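Long-range contacts in homoserine kinase (Cytophaga hutchinsonii, PDB 4P52), which probably phosphorylates the side-chain hydroxyl of L-homoserine with ATP, a step toward threonine, as a member of the GHMP kinase family: residues L45-D50 / G171-V176; T34-S39 / H161-A166; K186-A191 / G235-D240; N192-I197 / V320-Q325. All coordinates share one frame; numbering follows the deposited sequence.

How the contacts relate
From the N terminus, T34-S39 opens contact 2 and L45-D50 opens contact 1. The chain then makes a detour of about 120 residues and returns to close contact 2 at helix 162-170 and contact 1 at strand 173-178, so these two cross; strands 26-36 and 45-49 are neighbours in the same sheet. Contacts 3 and 4 come later and also cross: K186-A191 meets the end of helix 219-237, while N192-I197 pairs with strand 316-322 near the C terminus. A probable F173-L187 backbone bond continues the mixed sheet from contact 1 to contact 3; probable bonds of A48 and G172 to N324 tie that sheet to the four-stranded one.

Contact 1: residues L45-D50 / G171-V176; sequences LGFAVD and GGFVLV
Two antiparallel strands of the larger mixed sheet, 45-49 and 173-178, pair here, with L45 facing L175, G46 facing V174 and F47 facing F173. The G46-V174 pair is bonded in both directions: V174 N gives a nearly straight bond to G46 O at 2.8 Å, and G46 N returns a longer one, 3.2 Å, to V174 O in its carbonyl plane. A third bond, A48 N to G172 O at 3.1 Å, carries the pairing past the end of the second strand into the turn that follows helix 162-170.

L45, F47, F173 and L175 share one face of the sheet. F47 has CG between its backbone N and carbonyl carbon (chi1 68°), whereas the F173 CG lies anti to N (chi1 -164°); the two rings end up near parallel, 15° between planes, but slid apart with centroids 5.6 Å apart, so they barely overlap. F47 CB meets F173 CD2, and F47 CD2 meets F173 CE2, both at 3.5 Å. At the other end of the F173 ring, L45 CD2 meets CE1 at the ring edge, 4.1 Å, and also reaches L175 CD1 at 3.9 Å. G46 O sits over one face of the F173 ring, toward its rim. V174, on the reverse face, packs on A166 of helix 162-170, and L232 and L236 of helix 219-237 touch L45 and F173. The main chain thus supplies every hydrogen bond across the pair, and the side chains that meet are wholly apolar, as suits a buried strand pair between helices.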
loop_
_atom_site.group_PDB
_atom_site.type_symbol
_atom_site.label_atom_id
_atom_site.label_comp_id
_atom_site.label_asym_id
_atom_site.label_seq_id
_atom_site.Cartn_x
_atom_site.Cartn_y
_atom_site.Cartn_z
ATOM N N LEU A 45 -5.615 5.771 5.357
ATOM C CA LEU A 45 -6.025 4.743 6.336
ATOM C C LEU A 45 -6.662 5.414 7.537
ATOM O O LEU A 45 -6.244 6.493 7.945
ATOM C CB LEU A 45 -4.837 3.937 6.835
ATOM C CG LEU A 45 -3.969 3.255 5.781
ATOM C CD1 LEU A 45 -2.741 2.645 6.465
ATOM C CD2 LEU A 45 -4.772 2.209 5.016
ATOM N N GLY A 46 -7.664 4.771 8.108
ATOM C CA GLY A 46 -8.356 5.288 9.277
ATOM C C GLY A 46 -9.156 4.157 9.899
ATOM O O GLY A 46 -9.554 3.194 9.207
ATOM N N PHE A 47 -9.387 4.248 11.206
ATOM C CA PHE A 47 -10.205 3.252 11.882
ATOM C C PHE A 47 -10.938 3.870 13.055
ATOM O O PHE A 47 -10.497 4.886 13.597
ATOM C CB PHE A 47 -9.360 2.043 12.307
ATOM C CG PHE A 47 -8.358 2.337 13.383
ATOM C CD1 PHE A 47 -8.742 2.339 14.730
ATOM C CD2 PHE A 47 -7.010 2.580 13.059
ATOM C CE1 PHE A 47 -7.816 2.578 15.732
ATOM C CE2 PHE A 47 -6.063 2.829 14.057
ATOM C CZ PHE A 47 -6.479 2.828 15.398
ATOM N N ALA A 48 -12.065 3.263 13.436
ATOM C CA ALA A 48 -12.919 3.817 14.495
ATOM C C ALA A 48 -12.569 3.204 15.821
ATOM O O ALA A 48 -12.158 2.045 15.899
ATOM C CB ALA A 48 -14.371 3.579 14.172
ATOM N N VAL A 49 -12.720 3.973 16.888
ATOM C CA VAL A 49 -12.516 3.388 18.203
ATOM C C VAL A 49 -13.812 3.461 18.969
ATOM O O VAL A 49 -14.773 3.988 18.437
ATOM C CB VAL A 49 -11.344 4.038 18.963
ATOM C CG1 VAL A 49 -10.037 3.626 18.305
ATOM C CG2 VAL A 49 -11.508 5.551 19.029
ATOM N N ASP A 50 -13.841 2.899 20.183
ATOM C CA ASP A 50 -15.071 2.851 20.993
ATOM C C ASP A 50 -15.405 4.212 21.602
ATOM O O ASP A 50 -16.585 4.563 21.684
ATOM C CB ASP A 50 -14.950 1.848 22.143
ATOM C CG ASP A 50 -14.902 0.386 21.682
ATOM O OD1 ASP A 50 -15.161 0.069 20.485
ATOM O OD2 ASP A 50 -14.596 -0.470 22.561
ATOM N N GLY A 171 -17.895 2.075 10.531
ATOM C CA GLY A 171 -17.186 1.238 11.496
ATOM C C GLY A 171 -15.979 0.560 10.881
ATOM O O GLY A 171 -15.834 0.490 9.661
ATOM N N GLY A 172 -15.086 0.097 11.741
ATOM C CA GLY A 172 -14.001 -0.753 11.314
ATOM C C GLY A 172 -12.793 0.000 10.828
ATOM O O GLY A 172 -12.573 1.174 11.187
ATOM N N PHE A 173 -12.017 -0.695 10.002
ATOM C CA PHE A 173 -10.774 -0.199 9.468
ATOM C C PHE A 173 -10.911 -0.009 7.958
ATOM O O PHE A 173 -11.307 -0.924 7.243
ATOM C CB PHE A 173 -9.670 -1.206 9.769
ATOM C CG PHE A 173 -8.309 -0.640 9.607
ATOM C CD1 PHE A 173 -7.836 -0.306 8.342
ATOM C CD2 PHE A 173 -7.503 -0.411 10.728
ATOM C CE1 PHE A 173 -6.583 0.261 8.181
ATOM C CE2 PHE A 173 -6.244 0.166 10.580
ATOM C CZ PHE A 173 -5.789 0.502 9.296
ATOM N N VAL A 174 -10.535 1.164 7.473
ATOM C CA VAL A 174 -10.828 1.578 6.115
ATOM C C VAL A 174 -9.592 2.060 5.344
ATOM O O VAL A 174 -8.711 2.756 5.892
ATOM C CB VAL A 174 -11.921 2.673 6.150
ATOM C CG1 VAL A 174 -11.908 3.534 4.906
ATOM C CG2 VAL A 174 -13.297 2.046 6.370
ATOM N N LEU A 175 -9.529 1.674 4.068
ATOM C CA LEU A 175 -8.582 2.254 3.119
ATOM C C LEU A 175 -9.353 3.164 2.173
ATOM O O LEU A 175 -10.374 2.760 1.577
ATOM C CB LEU A 175 -7.846 1.161 2.336
ATOM C CG LEU A 175 -7.181 1.491 0.992
ATOM C CD1 LEU A 175 -5.848 2.161 1.223
ATOM C CD2 LEU A 175 -6.918 0.232 0.201
ATOM N N VAL A 176 -8.887 4.413 2.064
ATOM C CA VAL A 176 -9.445 5.357 1.094
ATOM C C VAL A 176 -8.507 5.362 -0.096
ATOM O O VAL A 176 -7.429 6.013 -0.089
ATOM C CB VAL A 176 -9.587 6.776 1.649
ATOM C CG1 VAL A 176 -10.225 7.684 0.600
ATOM C CG2 VAL A 176 -10.421 6.750 2.916
#

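Contact 2: residues T34-S39 / H161-A166; sequences TVANVS and HADNVA
T34 holds OG1 between its backbone N and carbonyl carbon (chi1 45°), and N164 turns CG away from its own carbonyl carbon to lie beside N (chi1 -67°); the hydroxyl and the amide therefore face each other across the gap between strand and helix. N164 ND2 donates to T34 OG1 at 3.1 Å, fairly straight at 160°, with the oxygen close to the amide plane. The same ND2 also gives to a water at 2.9 Å, which in turn donates to T34 O at 2.8 Å and accepts from A36 N at 2.9 Å. One side-chain amide thus reaches both the side chain and the backbone of the strand, and packs against A36, whose CB lies 3.4 Å from ND2. With an alanine here the amide is gone, and T34 OG1 and the water would probably lose their donor, the water then being held by the strand backbone with one bond fewer. The D163 carboxylate meets the A36 methyl from a second direction, its CG 3.6 Å from A36 CB. N37 OD1 comes within 3.3 Å of D163 OD2, two acceptors that do not bond; N37 OD1 accepts from D43 N instead. Beyond the contact, strand 26-36 runs next to strand 45-49, with T34 packing on A48, while helix 162-170 leans on strand 173-178 through D163 and A166, and on helix 146-157 through A162 and V165.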
loop_
_atom_site.group_PDB
_atom_site.type_symbol
_atom_site.label_atom_id
_atom_site.label_comp_id
_atom_site.label_asym_id
_atom_site.label_seq_id
_atom_site.Cartn_x
_atom_site.Cartn_y
_atom_site.Cartn_z
ATOM N N THR A 34 -12.312 8.597 15.522
ATOM C CA THR A 34 -11.588 7.784 14.568
ATOM C C THR A 34 -10.132 8.162 14.620
ATOM O O THR A 34 -9.803 9.302 14.930
ATOM C CB THR A 34 -12.075 8.026 13.129
ATOM O OG1 THR A 34 -12.201 9.428 12.911
ATOM C CG2 THR A 34 -13.413 7.359 12.879
ATOM N N VAL A 35 -9.261 7.211 14.320
ATOM C CA VAL A 35 -7.847 7.497 14.153
ATOM C C VAL A 35 -7.468 7.493 12.659
ATOM O O VAL A 35 -7.479 6.452 12.003
ATOM C CB VAL A 35 -6.980 6.473 14.905
ATOM C CG1 VAL A 35 -5.495 6.716 14.623
ATOM C CG2 VAL A 35 -7.276 6.538 16.394
ATOM N N ALA A 36 -7.118 8.660 12.128
ATOM C CA ALA A 36 -6.685 8.744 10.735
ATOM C C ALA A 36 -5.148 8.704 10.564
ATOM O O ALA A 36 -4.395 8.857 11.543
ATOM C CB ALA A 36 -7.291 9.962 10.064
ATOM N N ASN A 37 -4.713 8.466 9.315
ATOM C CA ASN A 37 -3.309 8.308 8.938
ATOM C C ASN A 37 -2.671 7.005 9.392
ATOM O O ASN A 37 -2.026 6.310 8.589
ATOM C CB ASN A 37 -2.512 9.550 9.290
ATOM C CG ASN A 37 -3.174 10.809 8.730
ATOM O OD1 ASN A 37 -3.817 10.768 7.664
ATOM N ND2 ASN A 37 -3.069 11.904 9.450
ATOM N N VAL A 38 -2.881 6.614 10.639
ATOM C CA VAL A 38 -2.402 5.290 11.086
ATOM C C VAL A 38 -0.926 5.092 10.675
ATOM O O VAL A 38 -0.574 4.147 9.961
ATOM C CB VAL A 38 -3.305 4.132 10.566
ATOM C CG1 VAL A 38 -2.942 2.798 11.212
ATOM C CG2 VAL A 38 -4.789 4.437 10.784
ATOM N N SER A 39 -0.067 6.019 11.095
ATOM C CA SER A 39 1.348 5.953 10.725
ATOM C C SER A 39 1.613 6.278 9.235
ATOM O O SER A 39 1.534 7.444 8.803
ATOM C CB SER A 39 1.939 4.584 11.096
ATOM O OG SER A 39 3.344 4.651 11.066
ATOM N N HIS A 161 -12.401 14.870 5.309
ATOM C CA HIS A 161 -11.444 13.759 5.422
ATOM C C HIS A 161 -12.108 12.402 5.462
ATOM O O HIS A 161 -12.629 12.001 6.494
ATOM C CB HIS A 161 -10.488 13.940 6.606
ATOM C CG HIS A 161 -9.540 15.087 6.442
ATOM N ND1 HIS A 161 -9.658 16.261 7.163
ATOM C CD2 HIS A 161 -8.473 15.251 5.623
ATOM C CE1 HIS A 161 -8.694 17.090 6.808
ATOM N NE2 HIS A 161 -7.962 16.503 5.875
ATOM N N ALA A 162 -12.078 11.696 4.334
ATOM C CA ALA A 162 -12.736 10.408 4.212
ATOM C C ALA A 162 -12.151 9.379 5.143
ATOM O O ALA A 162 -12.860 8.486 5.602
ATOM C CB ALA A 162 -12.702 9.913 2.796
ATOM N N ASP A 163 -10.866 9.504 5.449
ATOM C CA ASP A 163 -10.258 8.563 6.378
ATOM C C ASP A 163 -10.676 8.802 7.824
ATOM O O ASP A 163 -10.410 7.970 8.687
ATOM C CB ASP A 163 -8.743 8.485 6.235
ATOM C CG ASP A 163 -8.035 9.783 6.579
ATOM O OD1 ASP A 163 -8.695 10.820 6.886
ATOM O OD2 ASP A 163 -6.779 9.750 6.523
ATOM N N ASN A 164 -11.362 9.915 8.081
ATOM C CA ASN A 164 -12.129 10.048 9.338
ATOM C C ASN A 164 -13.598 9.645 9.145
ATOM O O ASN A 164 -14.122 8.812 9.889
ATOM C CB ASN A 164 -12.070 11.464 9.886
ATOM C CG ASN A 164 -10.683 11.864 10.342
ATOM O OD1 ASN A 164 -10.100 12.785 9.774
ATOM N ND2 ASN A 164 -10.159 11.211 11.385
ATOM N N VAL A 165 -14.237 10.225 8.130
ATOM C CA VAL A 165 -15.663 10.095 7.928
ATOM C C VAL A 165 -16.093 8.657 7.622
ATOM O O VAL A 165 -17.032 8.165 8.243
ATOM C CB VAL A 165 -16.169 11.033 6.813
ATOM C CG1 VAL A 165 -17.666 10.920 6.677
ATOM C CG2 VAL A 165 -15.854 12.486 7.131
ATOM N N ALA A 166 -15.423 7.984 6.673
ATOM C CA ALA A 166 -15.825 6.625 6.285
ATOM C C ALA A 166 -15.794 5.609 7.450
ATOM O O ALA A 166 -16.806 4.917 7.675
ATOM C CB ALA A 166 -15.052 6.120 5.072
HETATM O O HOH W 1 -8.100 11.034 13.446
#

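Contact 3: residues K186-A191 / G235-D240; sequences KLPVPA and GLLMND
V189 O and N239 OD1 are joined by one water, which donates to both, 2.9 Å to V189 O and 3.2 Å to N239 OD1. It is the sole polar link found between the two segments; direct contact is mostly apolar, with the N239 amide oxygen and the carbonyls of P188 and L236 also close. N239 and P190 pass in opposing senses, which brings OD1 within 3.5 Å of P190 CA and 3.6 Å of its CB. Nearer the strand, L237 CD2 does most of the touching: it approaches P188 CD at 3.5 Å and L187 CD2 at 3.7 Å, so that a single methyl is held against the proline ring and the leucine tip. L237 gets there with CG anti to its carbonyl carbon (chi1 -63°). V189 and L236 extend alongside each other, CG1 against CD1 at 3.8 Å, and both also pack on F173. The second subunit shares this region: A234 and M238 of that subunit touch L187, P188 and L237, so the helix end also belongs to the dimer contact. N239, with positive phi, is the C-prime residue closing helix 219-237: N239 N bonds to L236 O, and D240 N to G235 O. D240 then caps the next helix through L243 N. The connection from strand 183-187 thus runs over a helix whose C-terminus ends in a Schellman motif, one of its two bonds weak.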
loop_
_atom_site.group_PDB
_atom_site.type_symbol
_atom_site.label_atom_id
_atom_site.label_comp_id
_atom_site.label_asym_id
_atom_site.label_seq_id
_atom_site.Cartn_x
_atom_site.Cartn_y
_atom_site.Cartn_z
ATOM N N LYS A 186 -13.344 -1.407 3.018
ATOM C CA LYS A 186 -13.230 -1.827 4.411
ATOM C C LYS A 186 -12.330 -3.059 4.523
ATOM O O LYS A 186 -12.497 -4.019 3.790
ATOM C CB LYS A 186 -14.589 -2.125 5.031
ATOM C CG LYS A 186 -14.441 -2.484 6.523
ATOM C CD LYS A 186 -15.725 -2.850 7.246
ATOM C CE LYS A 186 -16.684 -1.667 7.268
ATOM N NZ LYS A 186 -17.617 -1.829 8.404
ATOM N N LEU A 187 -11.390 -3.047 5.461
ATOM C CA LEU A 187 -10.447 -4.161 5.586
ATOM C C LEU A 187 -10.628 -4.915 6.896
ATOM O O LEU A 187 -10.913 -4.299 7.913
ATOM C CB LEU A 187 -9.016 -3.633 5.510
ATOM C CG LEU A 187 -8.640 -2.870 4.243
ATOM C CD1 LEU A 187 -7.269 -2.245 4.447
ATOM C CD2 LEU A 187 -8.658 -3.788 3.035
ATOM N N PRO A 188 -10.448 -6.252 6.885
ATOM C CA PRO A 188 -10.445 -6.987 8.152
ATOM C C PRO A 188 -9.163 -6.719 8.949
ATOM O O PRO A 188 -8.101 -6.495 8.377
ATOM C CB PRO A 188 -10.459 -8.440 7.701
ATOM C CG PRO A 188 -9.724 -8.413 6.399
ATOM C CD PRO A 188 -10.224 -7.154 5.742
ATOM N N VAL A 189 -9.272 -6.742 10.267
ATOM C CA VAL A 189 -8.121 -6.554 11.124
ATOM C C VAL A 189 -8.098 -7.634 12.194
ATOM O O VAL A 189 -9.145 -8.184 12.527
ATOM C CB VAL A 189 -8.158 -5.157 11.780
ATOM C CG1 VAL A 189 -7.699 -4.133 10.737
ATOM C CG2 VAL A 189 -9.542 -4.857 12.380
ATOM N N PRO A 190 -6.914 -7.936 12.759
ATOM C CA PRO A 190 -6.957 -9.016 13.767
ATOM C C PRO A 190 -7.763 -8.619 15.010
ATOM O O PRO A 190 -7.816 -7.438 15.386
ATOM C CB PRO A 190 -5.491 -9.311 14.067
ATOM C CG PRO A 190 -4.716 -8.199 13.468
ATOM C CD PRO A 190 -5.571 -7.388 12.543
ATOM N N ALA A 191 -8.434 -9.600 15.598
ATOM C CA ALA A 191 -9.462 -9.328 16.602
ATOM C C ALA A 191 -8.840 -8.954 17.931
ATOM O O ALA A 191 -9.520 -8.390 18.797
ATOM C CB ALA A 191 -10.387 -10.530 16.769
ATOM N N GLY A 235 -0.056 -6.821 6.201
ATOM C CA GLY A 235 -0.051 -7.134 7.638
ATOM C C GLY A 235 -1.416 -7.211 8.330
ATOM O O GLY A 235 -1.609 -8.055 9.195
ATOM N N LEU A 236 -2.367 -6.360 7.957
ATOM C CA LEU A 236 -3.686 -6.423 8.559
ATOM C C LEU A 236 -4.529 -7.499 7.932
ATOM O O LEU A 236 -5.167 -8.270 8.631
ATOM C CB LEU A 236 -4.438 -5.098 8.435
ATOM C CG LEU A 236 -3.857 -3.811 9.016
ATOM C CD1 LEU A 236 -4.820 -2.685 8.659
ATOM C CD2 LEU A 236 -3.594 -3.890 10.518
ATOM N N LEU A 237 -4.565 -7.534 6.612
ATOM C CA LEU A 237 -5.327 -8.557 5.915
ATOM C C LEU A 237 -4.910 -9.991 6.257
ATOM O O LEU A 237 -5.694 -10.919 6.066
ATOM C CB LEU A 237 -5.209 -8.375 4.410
ATOM C CG LEU A 237 -5.752 -7.088 3.830
ATOM C CD1 LEU A 237 -6.188 -7.257 2.384
ATOM C CD2 LEU A 237 -6.928 -6.671 4.682
HETATM N N MSE A 238 -3.686 -10.171 6.739
HETATM C CA MSE A 238 -3.119 -11.505 6.912
HETATM C C MSE A 238 -2.908 -11.793 8.354
HETATM O O MSE A 238 -2.213 -12.739 8.701
HETATM C CB MSE A 238 -1.739 -11.602 6.264
HETATM C CG MSE A 238 -1.750 -11.509 4.746
HETATM SE SE MSE A 238 -3.205 -12.611 4.010
HETATM C CE MSE A 238 -2.517 -12.965 2.210
ATOM N N ASN A 239 -3.483 -10.966 9.215
ATOM C CA ASN A 239 -3.310 -11.120 10.651
ATOM C C ASN A 239 -1.861 -11.357 11.066
ATOM O O ASN A 239 -1.593 -12.103 11.992
ATOM C CB ASN A 239 -4.220 -12.244 11.198
ATOM C CG ASN A 239 -5.707 -12.045 10.866
ATOM O OD1 ASN A 239 -6.240 -10.928 10.913
ATOM N ND2 ASN A 239 -6.386 -13.142 10.543
ATOM N N ASP A 240 -0.913 -10.731 10.389
ATOM C CA ASP A 240 0.477 -10.822 10.837
ATOM C C ASP A 240 0.855 -9.556 11.633
ATOM O O ASP A 240 0.634 -8.423 11.188
ATOM C CB ASP A 240 1.441 -11.115 9.669
ATOM C CG ASP A 240 2.923 -10.908 10.034
ATOM O OD1 ASP A 240 3.224 -10.151 10.986
ATOM O OD2 ASP A 240 3.810 -11.477 9.348
HETATM O O HOH W 2 -9.426 -10.758 11.202
#

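Contact 4: residues N192-I197 / V320-Q325; sequences NLYATI and VSTVNQ
The Y194 ring and the T322 side chain extend alongside each other in the same sense, so that T322 CG2 lies over one face of the ring. This is a CH-pi contact: CG2 is 3.6 Å from the ring centroid and 16° off the ring normal, displaced slightly toward the rim. Y194 CG stands anti to its carbonyl carbon (chi1 -78°), which swings the ring beside T322; its CD2 also passes V320 CG1 at 4.3 Å. A glycine in place of Y194 would probably leave the T322 methyl without the ring face it rests on and open a gap beside V320.

T196 and V320 project from the same face as neighbours, touching through T196 CG2 and V320 CG2 at 3.9 Å, while T196 OG1 bonds to A298 O of helix 295-310. Between these pairs, A195 and S321 bond in both directions: A195 N to S321 O at 2.9 Å, almost perfectly straight, and S321 N to A195 O at 3.1 Å, in the carbonyl plane. S321 OG donates to T322 O at 2.7 Å, accepts from a water that also donates to A195 O, and takes the N-H of D50, so the hydroxyl is gripped on several sides. Another water links L193 O to V323 N. Strand 316-322 is outermost in the four-stranded antiparallel sheet, order 278-281, 288-292, 194-200, 316-322. With helix 295-310 linking 288-292 to 316-322 and a largely helical excursion linking 194-200 to 278-281, this is consistent with the ferredoxin-like topology of GHMP kinase C-terminal domains.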
loop_
_atom_site.group_PDB
_atom_site.type_symbol
_atom_site.label_atom_id
_atom_site.label_comp_id
_atom_site.label_asym_id
_atom_site.label_seq_id
_atom_site.Cartn_x
_atom_site.Cartn_y
_atom_site.Cartn_z
ATOM N N ASN A 192 -7.556 -9.270 18.082
ATOM C CA ASN A 192 -6.817 -9.016 19.304
ATOM C C ASN A 192 -5.954 -7.764 19.162
ATOM O O ASN A 192 -5.037 -7.530 19.944
ATOM C CB ASN A 192 -5.929 -10.216 19.609
ATOM C CG ASN A 192 -4.848 -10.415 18.551
ATOM O OD1 ASN A 192 -5.099 -10.303 17.342
ATOM N ND2 ASN A 192 -3.633 -10.687 19.002
ATOM N N LEU A 193 -6.243 -6.953 18.157
ATOM C CA LEU A 193 -5.480 -5.740 17.936
ATOM C C LEU A 193 -6.108 -4.579 18.722
ATOM O O LEU A 193 -7.297 -4.268 18.558
ATOM C CB LEU A 193 -5.400 -5.431 16.436
ATOM C CG LEU A 193 -4.630 -4.161 16.156
ATOM C CD1 LEU A 193 -3.141 -4.461 16.197
ATOM C CD2 LEU A 193 -5.049 -3.575 14.826
ATOM N N TYR A 194 -5.308 -3.949 19.576
ATOM C CA TYR A 194 -5.808 -2.883 20.440
ATOM C C TYR A 194 -5.143 -1.579 20.097
ATOM O O TYR A 194 -3.975 -1.542 19.662
ATOM C CB TYR A 194 -5.509 -3.196 21.890
ATOM C CG TYR A 194 -6.434 -4.205 22.484
ATOM C CD1 TYR A 194 -6.264 -5.562 22.220
ATOM C CD2 TYR A 194 -7.487 -3.800 23.328
ATOM C CE1 TYR A 194 -7.106 -6.492 22.771
ATOM C CE2 TYR A 194 -8.349 -4.729 23.882
ATOM C CZ TYR A 194 -8.143 -6.067 23.587
ATOM O OH TYR A 194 -8.977 -7.001 24.105
ATOM N N ALA A 195 -5.910 -0.514 20.275
ATOM C CA ALA A 195 -5.445 0.844 20.085
ATOM C C ALA A 195 -5.513 1.580 21.433
ATOM O O ALA A 195 -6.561 1.560 22.124
ATOM C CB ALA A 195 -6.321 1.530 19.081
ATOM N N THR A 196 -4.390 2.181 21.829
ATOM C CA THR A 196 -4.375 3.060 22.965
ATOM C C THR A 196 -4.276 4.453 22.402
ATOM O O THR A 196 -3.345 4.738 21.649
ATOM C CB THR A 196 -3.188 2.785 23.901
ATOM O OG1 THR A 196 -3.186 1.404 24.279
ATOM C CG2 THR A 196 -3.318 3.629 25.160
ATOM N N ILE A 197 -5.254 5.298 22.740
ATOM C CA ILE A 197 -5.266 6.718 22.380
ATOM C C ILE A 197 -4.957 7.553 23.626
ATOM O O ILE A 197 -5.568 7.352 24.687
ATOM C CB ILE A 197 -6.659 7.221 21.901
ATOM C CG1 ILE A 197 -7.239 6.424 20.735
ATOM C CG2 ILE A 197 -6.578 8.668 21.454
ATOM C CD1 ILE A 197 -6.220 5.994 19.732
ATOM N N VAL A 320 -8.717 2.991 25.618
ATOM C CA VAL A 320 -8.179 1.727 25.167
ATOM C C VAL A 320 -9.336 0.941 24.604
ATOM O O VAL A 320 -10.370 0.807 25.259
ATOM C CB VAL A 320 -7.536 0.949 26.342
ATOM C CG1 VAL A 320 -7.182 -0.463 25.945
ATOM C CG2 VAL A 320 -6.276 1.651 26.827
ATOM N N SER A 321 -9.186 0.450 23.380
ATOM C CA SER A 321 -10.201 -0.418 22.801
ATOM C C SER A 321 -9.666 -1.197 21.623
ATOM O O SER A 321 -8.622 -0.863 21.087
ATOM C CB SER A 321 -11.443 0.391 22.376
ATOM O OG SER A 321 -11.281 1.052 21.129
ATOM N N THR A 322 -10.389 -2.247 21.233
ATOM C CA THR A 322 -10.217 -2.835 19.905
ATOM C C THR A 322 -10.844 -1.879 18.852
ATOM O O THR A 322 -11.489 -0.888 19.213
ATOM C CB THR A 322 -10.829 -4.262 19.821
ATOM O OG1 THR A 322 -12.239 -4.205 20.074
ATOM C CG2 THR A 322 -10.164 -5.215 20.833
ATOM N N VAL A 323 -10.660 -2.174 17.568
ATOM C CA VAL A 323 -11.301 -1.425 16.500
ATOM C C VAL A 323 -12.812 -1.586 16.606
ATOM O O VAL A 323 -13.326 -2.709 16.760
ATOM C CB VAL A 323 -10.810 -1.926 15.123
ATOM C CG1 VAL A 323 -11.599 -1.268 13.977
ATOM C CG2 VAL A 323 -9.312 -1.674 14.972
ATOM N N ASN A 324 -13.529 -0.469 16.541
ATOM C CA ASN A 324 -14.967 -0.456 16.701
ATOM C C ASN A 324 -15.600 -0.801 15.358
ATOM O O ASN A 324 -15.578 -0.001 14.432
ATOM C CB ASN A 324 -15.381 0.918 17.231
ATOM C CG ASN A 324 -16.894 1.161 17.205
ATOM O OD1 ASN A 324 -17.696 0.293 16.811
ATOM N ND2 ASN A 324 -17.286 2.381 17.585
ATOM N N GLN A 325 -16.151 -2.010 15.254
ATOM C CA GLN A 325 -16.762 -2.486 14.019
ATOM C C GLN A 325 -18.184 -1.959 13.800
ATOM O O GLN A 325 -18.733 -2.111 12.735
ATOM C CB GLN A 325 -16.838 -4.003 14.038
ATOM C CG GLN A 325 -15.532 -4.760 14.282
ATOM C CD GLN A 325 -14.487 -4.519 13.205
ATOM O OE1 GLN A 325 -14.794 -4.278 12.037
ATOM N NE2 GLN A 325 -13.227 -4.563 13.613
HETATM O O HOH W 3 -9.449 -4.776 16.865
HETATM O O HOH W 4 -9.200 3.046 21.587
#